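Side-chain contact in regulatory Subunit of Protein Kinase A (cAMP-dependent) from Euglena gracilis (Euglena gracilis, PDB 6RSX), which binds cyclic AMP in two cyclic nucleotide-binding domains and probably holds the kinase catalytic subunit inactive until the nucleotide is bound: residues Lys32-Lys37 against Val83-Thr88. Numbering follows the deposited sequence.
Sequences KARIEK and VIESGT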
ATOM      1  N   LYS A  32      -3.863 -17.927  16.214  1.00 41.93           N
ATOM      2  CA  LYS A  32      -4.595 -16.843  15.581  1.00 37.67           C
ATOM      3  C   LYS A  32      -4.049 -15.496  16.043  1.00 41.17           C
ATOM      4  O   LYS A  32      -3.796 -14.605  15.227  1.00 37.25           O
ATOM      5  CB  LYS A  32      -6.088 -16.961  15.886  1.00 43.03           C
ATOM      6  CG  LYS A  32      -6.899 -15.744  15.453  1.00 46.13           C
ATOM      7  CD  LYS A  32      -8.408 -15.946  15.608  1.00 47.67           C
ATOM      8  CE  LYS A  32      -9.165 -14.605  15.503  1.00 61.06           C
ATOM      9  NZ  LYS A  32     -10.628 -14.753  15.280  1.00 63.52           N
ATOM     10  N   ALA A  33      -3.826 -15.353  17.344  1.00 40.17           N
ATOM     11  CA  ALA A  33      -3.339 -14.067  17.848  1.00 45.92           C
ATOM     12  C   ALA A  33      -1.977 -13.748  17.253  1.00 43.49           C
ATOM     13  O   ALA A  33      -1.717 -12.615  16.829  1.00 41.96           O
ATOM     14  CB  ALA A  33      -3.279 -14.078  19.377  1.00 47.04           C
ATOM     15  N   ARG A  34      -1.105 -14.748  17.206  1.00 37.43           N
ATOM     16  CA  ARG A  34       0.223 -14.586  16.640  1.00 40.51           C
ATOM     17  C   ARG A  34       0.174 -14.203  15.162  1.00 41.92           C
ATOM     18  O   ARG A  34       0.889 -13.293  14.718  1.00 40.42           O
ATOM     19  CB  ARG A  34       0.994 -15.880  16.845  1.00 42.00           C
ATOM     20  CG  ARG A  34       2.385 -15.797  16.383  1.00 39.22           C
ATOM     21  CD  ARG A  34       3.197 -17.020  16.794  1.00 42.10           C
ATOM     22  NE  ARG A  34       4.428 -17.078  16.000  1.00 43.10           N
ATOM     23  CZ  ARG A  34       5.132 -18.179  15.792  1.00 43.00           C
ATOM     24  NH1 ARG A  34       4.724 -19.348  16.310  1.00 48.15           N
ATOM     25  NH2 ARG A  34       6.215 -18.140  15.021  1.00 40.96           N
ATOM     26  N   ILE A  35      -0.655 -14.888  14.371  1.00 39.64           N
ATOM     27  CA  ILE A  35      -0.784 -14.512  12.970  1.00 37.71           C
ATOM     28  C   ILE A  35      -1.333 -13.100  12.838  1.00 39.76           C
ATOM     29  O   ILE A  35      -0.822 -12.284  12.049  1.00 40.13           O
ATOM     30  CB  ILE A  35      -1.650 -15.553  12.230  1.00 36.31           C
ATOM     31  CG1 ILE A  35      -0.887 -16.861  12.167  1.00 36.13           C
ATOM     32  CG2 ILE A  35      -2.012 -15.048  10.849  1.00 40.66           C
ATOM     33  CD1 ILE A  35      -1.775 -18.065  11.777  1.00 36.32           C
ATOM     34  N   GLU A  36      -2.364 -12.770  13.631  1.00 40.09           N
ATOM     35  CA  GLU A  36      -2.936 -11.430  13.588  1.00 45.06           C
ATOM     36  C   GLU A  36      -1.876 -10.367  13.840  1.00 39.97           C
ATOM     37  O   GLU A  36      -1.867  -9.327  13.175  1.00 40.88           O
ATOM     38  CB  GLU A  36      -4.062 -11.293  14.614  1.00 46.51           C
ATOM     39  CG  GLU A  36      -5.289 -12.114  14.318  1.00 59.60           C
ATOM     40  CD  GLU A  36      -6.349 -11.970  15.397  1.00 74.07           C
ATOM     41  OE1 GLU A  36      -6.163 -11.144  16.319  1.00 81.36           O
ATOM     42  OE2 GLU A  36      -7.368 -12.689  15.325  1.00 81.41           O
ATOM     43  N   LYS A  37      -0.974 -10.613  14.796  1.00 38.23           N
ATOM     44  CA  LYS A  37       0.068  -9.623  15.106  1.00 39.85           C
ATOM     45  C   LYS A  37       0.948  -9.377  13.894  1.00 38.60           C
ATOM     46  O   LYS A  37       1.302  -8.231  13.567  1.00 37.90           O
ATOM     47  CB  LYS A  37       0.926 -10.118  16.270  1.00 53.08           C
ATOM     48  CG  LYS A  37       0.529  -9.592  17.644  1.00 59.32           C
ATOM     49  CD  LYS A  37       0.978 -10.561  18.748  1.00 62.81           C
ATOM     50  CE  LYS A  37       2.490 -10.761  18.750  1.00 64.74           C
ATOM     51  NZ  LYS A  37       3.284  -9.562  19.168  1.00 56.14           N
ATOM     52  N   VAL A  83       4.376 -13.936   4.343  1.00 26.64           N
ATOM     53  CA  VAL A  83       4.475 -12.680   5.122  1.00 26.11           C
ATOM     54  C   VAL A  83       5.613 -12.822   6.122  1.00 27.61           C
ATOM     55  O   VAL A  83       5.715 -13.820   6.832  1.00 29.71           O
ATOM     56  CB  VAL A  83       3.151 -12.341   5.850  1.00 33.68           C
ATOM     57  CG1 VAL A  83       3.229 -10.947   6.561  1.00 31.74           C
ATOM     58  CG2 VAL A  83       1.955 -12.366   4.896  1.00 35.71           C
ATOM     59  N   ILE A  84       6.454 -11.785   6.237  1.00 30.19           N
ATOM     60  CA  ILE A  84       7.569 -11.838   7.168  1.00 30.78           C
ATOM     61  C   ILE A  84       7.053 -11.618   8.592  1.00 29.92           C
ATOM     62  O   ILE A  84       6.339 -10.644   8.862  1.00 31.56           O
ATOM     63  CB  ILE A  84       8.616 -10.767   6.811  1.00 30.84           C
ATOM     64  CG1 ILE A  84       9.233 -11.071   5.423  1.00 30.53           C
ATOM     65  CG2 ILE A  84       9.690 -10.768   7.894  1.00 30.24           C
ATOM     66  CD1 ILE A  84      10.253  -9.988   4.930  1.00 31.88           C
ATOM     67  N   GLU A  85       7.455 -12.494   9.509  1.00 29.01           N
ATOM     68  CA  GLU A  85       7.205 -12.297  10.928  1.00 31.40           C
ATOM     69  C   GLU A  85       8.411 -11.643  11.610  1.00 31.70           C
ATOM     70  O   GLU A  85       8.248 -10.648  12.330  1.00 34.77           O
ATOM     71  CB  GLU A  85       6.883 -13.639  11.601  1.00 33.81           C
ATOM     72  CG  GLU A  85       6.521 -13.457  13.097  1.00 36.73           C
ATOM     73  CD  GLU A  85       6.091 -14.809  13.703  1.00 42.71           C
ATOM     74  OE1 GLU A  85       6.765 -15.831  13.427  1.00 42.18           O
ATOM     75  OE2 GLU A  85       5.036 -14.846  14.371  1.00 37.84           O
ATOM     76  N   SER A  86       9.621 -12.157  11.350  1.00 32.28           N
ATOM     77  CA  SER A  86      10.869 -11.637  11.933  1.00 33.13           C
ATOM     78  C   SER A  86      11.943 -11.588  10.864  1.00 32.70           C
ATOM     79  O   SER A  86      11.966 -12.420   9.947  1.00 29.68           O
ATOM     80  CB  SER A  86      11.449 -12.550  13.017  1.00 37.53           C
ATOM     81  OG  SER A  86      10.478 -13.086  13.863  1.00 43.57           O
ATOM     82  N   GLY A  87      12.873 -10.635  11.008  1.00 32.19           N
ATOM     83  CA  GLY A  87      14.021 -10.581  10.135  1.00 29.59           C
ATOM     84  C   GLY A  87      13.763  -9.680   8.952  1.00 27.82           C
ATOM     85  O   GLY A  87      12.682  -9.133   8.767  1.00 30.15           O
ATOM     86  N   THR A  88      14.779  -9.538   8.108  1.00 28.84           N
ATOM     87  CA  THR A  88      14.631  -8.781   6.874  1.00 30.09           C
ATOM     88  C   THR A  88      15.107  -9.654   5.706  1.00 29.77           C
ATOM     89  O   THR A  88      15.907 -10.574   5.881  1.00 31.60           O
ATOM     90  CB  THR A  88      15.391  -7.477   6.884  1.00 32.97           C
ATOM     91  OG1 THR A  88      16.809  -7.751   6.935  1.00 33.05           O
ATOM     92  CG2 THR A  88      14.898  -6.585   8.115  1.00 30.42           C
TER
HETATM   93  O   HOH W   1       3.666 -12.708  15.228  1.00 38.90           O
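A two-pronged, side-on salt bridge between Arg34 and Glu85 ties helix 29-39 to the classic beta bulge where the chain turns a corner after strand 80-84, in the first cyclic nucleotide-binding domain; in this bulge Glu85 and Ser86 sit opposite the single residue Arg135. Arg34 NE gives its hydrogen to Glu85 OE2 over 2.8 Å, and Arg34 NH2 gives one to Glu85 OE1 over 2.9 Å. Both bonds are nearly straight and reach the syn sides of the carboxylate oxygens. The guanidinium and carboxylate planes lie 1° apart, so the two groups meet edge to edge, although the side chains cross at about a right angle. Arg34 has CG anti to the backbone N (chi1 -176°) and runs extended to NE, which carries the guanidinium from the helix to the carboxylate. Water 1 adds a second link, donating to Arg34 O at 2.9 Å and to Glu85 OE2 at 2.7 Å. With Trp137 NE1 also bonded to Glu85 OE2, that oxygen takes three hydrogen bonds, which should fix the carboxylate's rotation. A leucine replacing Arg34 would probably leave Glu85 without its main counter-charge and helix and bulge without their direct salt bridge. Around this surface contact, Arg34 also touches Trp137 of strand 134-140, which pairs antiparallel with strand 80-84, while Glu85 packs on Cys38 of helix 29-39 and Ile35 touches both Trp137 and Tyr57 of helix 50-59.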